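Local coordinates for protein DyP (Bjerkandera adusta, PDB 3VXJ) that binds heme b and probably works as a peroxidase that oxidises dyes and phenolic substrates, as others of its family do, at residues I433-L436 with T437-A441; T35-K38 with T39-T43; K42-P46 with E47-S51. One frame throughout, in Å; residues are numbered along the deposited sequence.

From the N terminus, the chain meets contact 2 in the N-terminal part of helix 34-48, then contact 3, where that helix kinks and ends. The two share Lys42 and Thr43, so one begins where the other finishes. Contact 1 comes almost 400 residues later, on terminal helix 433-440. All three are local, between residues three to five apart; none closes a long loop. The centres lie about 11 Å from one another: contacts 2 and 3 because they follow each other on one helix, contact 1 because the terminal helix packs against it, Thr437 on Val45 and Ile433 on Ser51, with Lys42 running past Ala441. The chain's C-terminal end is thus tied to the N-terminal ferredoxin-like domain.

Contact 1: residues I433-L436 with T437-A441; sequences ISAL and TATIA
Ser434 O receives the N-H of Ala438 at 2.8 Å in an ordinary alpha turn, but one residue further on the backbone widens into a pi-type turn. There Ala435 O takes two donors, Thr439 N and Ile440 N, each at 2.9 Å. Ile440 N arrives nearly in line with the carbonyl, while Thr439 N is tilted 35° from its plane. A weak bond of the same wide spacing follows from Ala441 N to Leu436 O, and Ala441 then leaves the helical conformation. This is helix 433-440, the last of the chain, which follows the edge strand 420-430 of the second four-stranded sheet.

Thr437 places its hydroxyl between its own backbone N and carbonyl carbon (chi1 61°), turned back to Ser434 O, with which OG1 makes a weak 3.4 Å bond. On the buried side Leu436 CD2 and Ile440 CG1 touch only lightly, at 4.5 Å; both side chains bear on Phe71 of strand 65-71, and Leu436 also meets Val45 of helix 34-48. Tighter is the approach of Ile440 to the backbone: its CG1 lies 3.6 Å from Ala435 O, and its CB 3.4 Å from Leu436 O.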
loop_
_atom_site.group_PDB
_atom_site.type_symbol
_atom_site.label_atom_id
_atom_site.label_comp_id
_atom_site.label_asym_id
_atom_site.label_seq_id
_atom_site.Cartn_x
_atom_site.Cartn_y
_atom_site.Cartn_z
ATOM N N ILE A 433 11.813 -3.707 -17.729
ATOM C CA ILE A 433 12.520 -2.605 -18.358
ATOM C C ILE A 433 12.707 -2.883 -19.856
ATOM O O ILE A 433 12.484 -1.996 -20.689
ATOM C CB ILE A 433 13.835 -2.289 -17.606
ATOM C CG1 ILE A 433 13.503 -1.789 -16.184
ATOM C CG2 ILE A 433 14.685 -1.256 -18.366
ATOM C CD1 ILE A 433 14.705 -1.528 -15.302
ATOM N N SER A 434 13.078 -4.117 -20.200
ATOM C CA SER A 434 13.211 -4.498 -21.604
ATOM C C SER A 434 11.867 -4.406 -22.329
ATOM O O SER A 434 11.809 -3.942 -23.462
ATOM C CB SER A 434 13.841 -5.892 -21.749
ATOM O OG SER A 434 13.049 -6.890 -21.133
ATOM N N ALA A 435 10.776 -4.809 -21.672
ATOM C CA ALA A 435 9.464 -4.742 -22.318
ATOM C C ALA A 435 9.037 -3.310 -22.625
ATOM O O ALA A 435 8.340 -3.069 -23.608
ATOM C CB ALA A 435 8.410 -5.454 -21.495
ATOM N N LEU A 436 9.466 -2.360 -21.796
ATOM C CA LEU A 436 9.166 -0.956 -22.057
ATOM C C LEU A 436 9.602 -0.518 -23.451
ATOM O O LEU A 436 8.859 0.162 -24.158
ATOM C CB LEU A 436 9.803 -0.055 -21.003
ATOM C CG LEU A 436 9.130 -0.023 -19.630
ATOM C CD1 LEU A 436 9.970 0.800 -18.682
ATOM C CD2 LEU A 436 7.713 0.535 -19.698
ATOM N N THR A 437 10.808 -0.917 -23.844
ATOM C CA THR A 437 11.341 -0.510 -25.141
ATOM C C THR A 437 11.081 -1.516 -26.266
ATOM O O THR A 437 10.839 -1.113 -27.408
ATOM C CB THR A 437 12.846 -0.141 -25.053
ATOM O OG1 THR A 437 13.607 -1.276 -24.622
ATOM C CG2 THR A 437 13.040 1.011 -24.070
ATOM N N ALA A 438 11.117 -2.811 -25.945
ATOM C CA ALA A 438 10.977 -3.866 -26.958
ATOM C C ALA A 438 9.525 -4.139 -27.341
ATOM O O ALA A 438 9.251 -4.626 -28.439
ATOM C CB ALA A 438 11.659 -5.152 -26.499
ATOM N N THR A 439 8.600 -3.819 -26.441
ATOM C CA THR A 439 7.179 -4.094 -26.670
ATOM C C THR A 439 6.346 -2.821 -26.651
ATOM O O THR A 439 5.732 -2.465 -27.664
ATOM C CB THR A 439 6.616 -5.110 -25.653
ATOM O OG1 THR A 439 7.394 -6.310 -25.706
ATOM C CG2 THR A 439 5.161 -5.446 -25.967
ATOM N N ILE A 440 6.336 -2.120 -25.518
ATOM C CA ILE A 440 5.465 -0.950 -25.368
ATOM C C ILE A 440 5.800 0.113 -26.418
ATOM O O ILE A 440 4.901 0.745 -26.993
ATOM C CB ILE A 440 5.528 -0.332 -23.939
ATOM C CG1 ILE A 440 5.208 -1.375 -22.855
ATOM C CG2 ILE A 440 4.594 0.875 -23.831
ATOM C CD1 ILE A 440 3.894 -2.152 -23.039
ATOM N N ALA A 441 7.094 0.290 -26.676
ATOM C CA ALA A 441 7.574 1.313 -27.601
ATOM C C ALA A 441 7.834 0.811 -29.023
ATOM O O ALA A 441 8.348 1.563 -29.862
ATOM C CB ALA A 441 8.822 1.964 -27.042
#

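Contact 2: residues T35-K38 with T39-T43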
loop_
_atom_site.group_PDB
_atom_site.type_symbol
_atom_site.label_atom_id
_atom_site.label_comp_id
_atom_site.label_asym_id
_atom_site.label_seq_id
_atom_site.Cartn_x
_atom_site.Cartn_y
_atom_site.Cartn_z
ATOM N N THR A 35 3.093 7.628 -31.654
ATOM C CA THR A 35 4.402 7.537 -32.311
ATOM C C THR A 35 5.436 8.384 -31.578
ATOM O O THR A 35 6.546 7.917 -31.311
ATOM C CB THR A 35 4.321 7.924 -33.803
ATOM O OG1 THR A 35 3.396 7.053 -34.466
ATOM C CG2 THR A 35 5.687 7.797 -34.482
ATOM N N SER A 36 5.058 9.612 -31.228
ATOM C CA SER A 36 5.963 10.515 -30.523
ATOM C C SER A 36 6.245 10.039 -29.096
ATOM O O SER A 36 7.374 10.152 -28.616
ATOM C CB SER A 36 5.425 11.943 -30.548
ATOM O OG SER A 36 5.263 12.382 -31.888
ATOM N N PHE A 37 5.232 9.486 -28.434
ATOM C CA PHE A 37 5.421 8.906 -27.110
ATOM C C PHE A 37 6.428 7.753 -27.122
ATOM O O PHE A 37 7.295 7.676 -26.252
ATOM C CB PHE A 37 4.094 8.427 -26.515
ATOM C CG PHE A 37 4.243 7.834 -25.150
ATOM C CD1 PHE A 37 4.221 8.649 -24.025
ATOM C CD2 PHE A 37 4.450 6.466 -24.991
ATOM C CE1 PHE A 37 4.373 8.100 -22.753
ATOM C CE2 PHE A 37 4.609 5.915 -23.727
ATOM C CZ PHE A 37 4.559 6.735 -22.611
ATOM N N LYS A 38 6.302 6.866 -28.105
ATOM C CA LYS A 38 7.149 5.684 -28.187
ATOM C C LYS A 38 8.621 6.023 -28.396
ATOM O O LYS A 38 9.476 5.430 -27.752
ATOM C CB LYS A 38 6.646 4.736 -29.273
ATOM C CG LYS A 38 5.336 4.056 -28.892
ATOM C CD LYS A 38 4.823 3.159 -29.983
ATOM C CE LYS A 38 3.473 2.606 -29.578
ATOM N NZ LYS A 38 3.111 1.405 -30.357
ATOM N N THR A 39 8.928 6.984 -29.267
ATOM C CA THR A 39 10.317 7.382 -29.444
ATOM C C THR A 39 10.848 8.105 -28.202
ATOM O O THR A 39 11.985 7.863 -27.785
ATOM C CB THR A 39 10.552 8.176 -30.754
ATOM O OG1 THR A 39 11.939 8.533 -30.856
ATOM C CG2 THR A 39 9.685 9.440 -30.827
ATOM N N ALA A 40 10.026 8.960 -27.595
ATOM C CA ALA A 40 10.408 9.578 -26.317
ATOM C C ALA A 40 10.698 8.507 -25.253
ATOM O O ALA A 40 11.643 8.640 -24.479
ATOM C CB ALA A 40 9.334 10.543 -25.837
ATOM N N LEU A 41 9.882 7.454 -25.222
ATOM C CA LEU A 41 10.052 6.378 -24.246
ATOM C C LEU A 41 11.373 5.637 -24.436
ATOM O O LEU A 41 12.063 5.336 -23.462
ATOM C CB LEU A 41 8.874 5.403 -24.308
ATOM C CG LEU A 41 8.838 4.339 -23.208
ATOM C CD1 LEU A 41 8.778 4.991 -21.832
ATOM C CD2 LEU A 41 7.662 3.410 -23.394
ATOM N N LYS A 42 11.725 5.355 -25.689
ATOM C CA LYS A 42 12.995 4.706 -26.000
ATOM C C LYS A 42 14.195 5.558 -25.586
ATOM O O LYS A 42 15.227 5.018 -25.202
ATOM C CB LYS A 42 13.060 4.324 -27.479
ATOM C CG LYS A 42 12.197 3.114 -27.821
ATOM C CD LYS A 42 12.115 2.864 -29.322
ATOM C CE LYS A 42 11.676 1.437 -29.611
ATOM N NZ LYS A 42 11.529 1.155 -31.072
ATOM N N THR A 43 14.050 6.880 -25.662
ATOM C CA THR A 43 15.054 7.815 -25.155
ATOM C C THR A 43 15.112 7.783 -23.627
ATOM O O THR A 43 16.188 7.765 -23.024
ATOM C CB THR A 43 14.723 9.264 -25.585
ATOM O OG1 THR A 43 14.638 9.332 -27.012
ATOM C CG2 THR A 43 15.787 10.229 -25.105
#
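Phe37 and Leu41 of helix 34-48 form the close-packed side of this alpha-helical stretch. Leu41 N gives its hydrogen to Phe37 O at 2.8 Å, the shortest of the four backbone bonds between the segments. Four residues apart, they leave the same face of the helix, and with both side chains anti to the backbone N (chi1 -180° for Phe37) Leu41 CD2 meets Phe37 CE2 at 4.0 Å, crossing obliquely.

On the solvent side the side chains meet backbone oxygens rather than each other. Thr39 tucks its methyl CG2 between its own N and carbonyl carbon, 3.3 Å from Ser36 O, while its carbonyl O is held twice by Thr43: the backbone N and OG1, each at 3.1 Å, come from opposite faces of its plane. Lys42 lays the start of its extended chain along Lys38 O, with CG 3.6 Å away.

Lys38 stretches toward the terminal residues, where NZ makes a salt bridge with the carboxylate of Ala442 and a hydrogen bond to Leu79 O. The apolar face of the helix packs on the sheet: Phe37 rests on Phe71 and Leu41 on Leu69, both of strand 65-71, and the Phe37 ring meets Phe142 of helix 128-142.

Contact 3: residues K42-P46 with E47-S51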
loop_
_atom_site.group_PDB
_atom_site.type_symbol
_atom_site.label_atom_id
_atom_site.label_comp_id
_atom_site.label_asym_id
_atom_site.label_seq_id
_atom_site.Cartn_x
_atom_site.Cartn_y
_atom_site.Cartn_z
ATOM N N LYS A 42 11.725 5.355 -25.689
ATOM C CA LYS A 42 12.995 4.706 -26.000
ATOM C C LYS A 42 14.195 5.558 -25.586
ATOM O O LYS A 42 15.227 5.018 -25.202
ATOM C CB LYS A 42 13.060 4.324 -27.479
ATOM C CG LYS A 42 12.197 3.114 -27.821
ATOM C CD LYS A 42 12.115 2.864 -29.322
ATOM C CE LYS A 42 11.676 1.437 -29.611
ATOM N NZ LYS A 42 11.529 1.155 -31.072
ATOM N N THR A 43 14.050 6.880 -25.662
ATOM C CA THR A 43 15.054 7.815 -25.155
ATOM C C THR A 43 15.112 7.783 -23.627
ATOM O O THR A 43 16.188 7.765 -23.024
ATOM C CB THR A 43 14.723 9.264 -25.585
ATOM O OG1 THR A 43 14.638 9.332 -27.012
ATOM C CG2 THR A 43 15.787 10.229 -25.105
ATOM N N TYR A 44 13.937 7.792 -23.015
ATOM C CA TYR A 44 13.800 7.952 -21.574
ATOM C C TYR A 44 14.261 6.737 -20.762
ATOM O O TYR A 44 14.962 6.886 -19.761
ATOM C CB TYR A 44 12.344 8.295 -21.249
ATOM C CG TYR A 44 12.129 8.768 -19.836
ATOM C CD1 TYR A 44 12.461 10.070 -19.470
ATOM C CD2 TYR A 44 11.590 7.920 -18.868
ATOM C CE1 TYR A 44 12.271 10.512 -18.174
ATOM C CE2 TYR A 44 11.399 8.344 -17.567
ATOM C CZ TYR A 44 11.737 9.642 -17.226
ATOM O OH TYR A 44 11.555 10.077 -15.940
ATOM N N VAL A 45 13.886 5.540 -21.205
ATOM C CA VAL A 45 14.041 4.342 -20.373
ATOM C C VAL A 45 15.486 4.059 -19.932
ATOM O O VAL A 45 15.734 3.947 -18.731
ATOM C CB VAL A 45 13.352 3.103 -21.002
ATOM C CG1 VAL A 45 13.730 1.813 -20.257
ATOM C CG2 VAL A 45 11.857 3.285 -21.003
ATOM N N PRO A 46 16.445 3.981 -20.881
ATOM C CA PRO A 46 17.813 3.668 -20.456
ATOM C C PRO A 46 18.419 4.726 -19.537
ATOM O O PRO A 46 19.312 4.415 -18.749
ATOM C CB PRO A 46 18.600 3.612 -21.778
ATOM C CG PRO A 46 17.762 4.358 -22.757
ATOM C CD PRO A 46 16.350 4.114 -22.348
ATOM N N GLU A 47 17.925 5.959 -19.635
ATOM C CA GLU A 47 18.450 7.083 -18.858
ATOM C C GLU A 47 17.898 7.183 -17.437
ATOM O O GLU A 47 18.614 7.581 -16.517
ATOM C CB GLU A 47 18.196 8.410 -19.591
ATOM C CG GLU A 47 18.838 8.519 -20.973
ATOM C CD GLU A 47 20.310 8.123 -20.995
ATOM O OE1 GLU A 47 21.105 8.688 -20.211
ATOM O OE2 GLU A 47 20.674 7.244 -21.811
ATOM N N ARG A 48 16.629 6.826 -17.271
ATOM C CA ARG A 48 15.881 7.200 -16.067
ATOM C C ARG A 48 15.188 6.076 -15.302
ATOM O O ARG A 48 14.927 6.219 -14.107
ATOM C CB ARG A 48 14.841 8.270 -16.414
ATOM C CG ARG A 48 15.432 9.582 -16.939
ATOM C CD ARG A 48 16.040 10.417 -15.823
ATOM N NE ARG A 48 16.476 11.721 -16.316
ATOM C CZ ARG A 48 17.734 12.152 -16.326
ATOM N NH1 ARG A 48 18.712 11.392 -15.848
ATOM N NH2 ARG A 48 18.010 13.357 -16.803
ATOM N N ILE A 49 14.849 4.980 -15.974
ATOM C CA ILE A 49 14.046 3.944 -15.310
ATOM C C ILE A 49 14.932 3.077 -14.421
ATOM O O ILE A 49 15.873 2.433 -14.896
ATOM C CB ILE A 49 13.207 3.107 -16.300
ATOM C CG1 ILE A 49 12.172 3.993 -17.028
ATOM C CG2 ILE A 49 12.527 1.929 -15.574
ATOM C CD1 ILE A 49 11.018 4.548 -16.168
ATOM N N THR A 50 14.609 3.069 -13.133
ATOM C CA THR A 50 15.452 2.495 -12.096
ATOM C C THR A 50 15.102 1.046 -11.775
ATOM O O THR A 50 13.968 0.747 -11.378
ATOM C CB THR A 50 15.355 3.352 -10.823
ATOM O OG1 THR A 50 15.469 4.738 -11.178
ATOM C CG2 THR A 50 16.453 2.983 -9.850
ATOM N N SER A 51 16.082 0.163 -11.940
ATOM C CA SER A 51 15.919 -1.259 -11.674
ATOM C C SER A 51 16.089 -1.626 -10.200
ATOM O O SER A 51 16.638 -0.850 -9.409
ATOM C CB SER A 51 16.934 -2.060 -12.490
ATOM O OG SER A 51 18.249 -1.866 -11.983
HETATM O O HOH W 1 18.647 7.743 -24.232
HETATM O O HOH W 2 16.801 1.691 -17.390
#
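The C-terminal end of helix 34-48, where Tyr44 supports Arg48 and Val45 meets Ile49, is the last turn before the chain straightens. Arg48 CB sits over one face of the Tyr44 ring in a CH-pi contact, 3.7 Å from the ring centroid and offset toward the rim. Its neighbour Arg48 CG follows at 3.5 Å from Tyr44 CE1. The chain bends at chi2 (-76°), and the guanidinium ends up 89° from the ring plane, with NE in a salt bridge to Asp137 of helix 128-142. At the edge of the same ring, near its plane, Ile49 CD1 approaches Tyr44 CE2 to 4.1 Å, so the tyrosine is bounded by Arg48 above and Ile49 beside it. Replacing Tyr44 by a serine would probably leave the methylenes of Arg48 without their platform, freer to swing away from Asp137, and open a gap beside Ile49.

The helix is the crossover of a beta-alpha-beta unit, joining strands 23-31 and 65-71 of the ferredoxin-like sheet; Tyr44 and Ile49 both pack on Val67 of the latter strand. Pro46 kinks it, having no N-H to offer the preceding turn. Beyond the kink Arg48 N still bonds to Tyr44 O, and Ile49 N reaches Val45 O at 3.1 Å. On another side Val45 CG2 touches Ile49 CG1 at 4.0 Å, while the valine also meets Ile433 of the terminal helix.

Two waters bridge oxygens along the turn. One joins Thr43 O and the carboxylate of Glu47, whose chain, bent at chi2, brings OE2 to 3.2 Å from the water oxygen. The other donates to both Val45 O and Ile49 O, 2.8 Å from each.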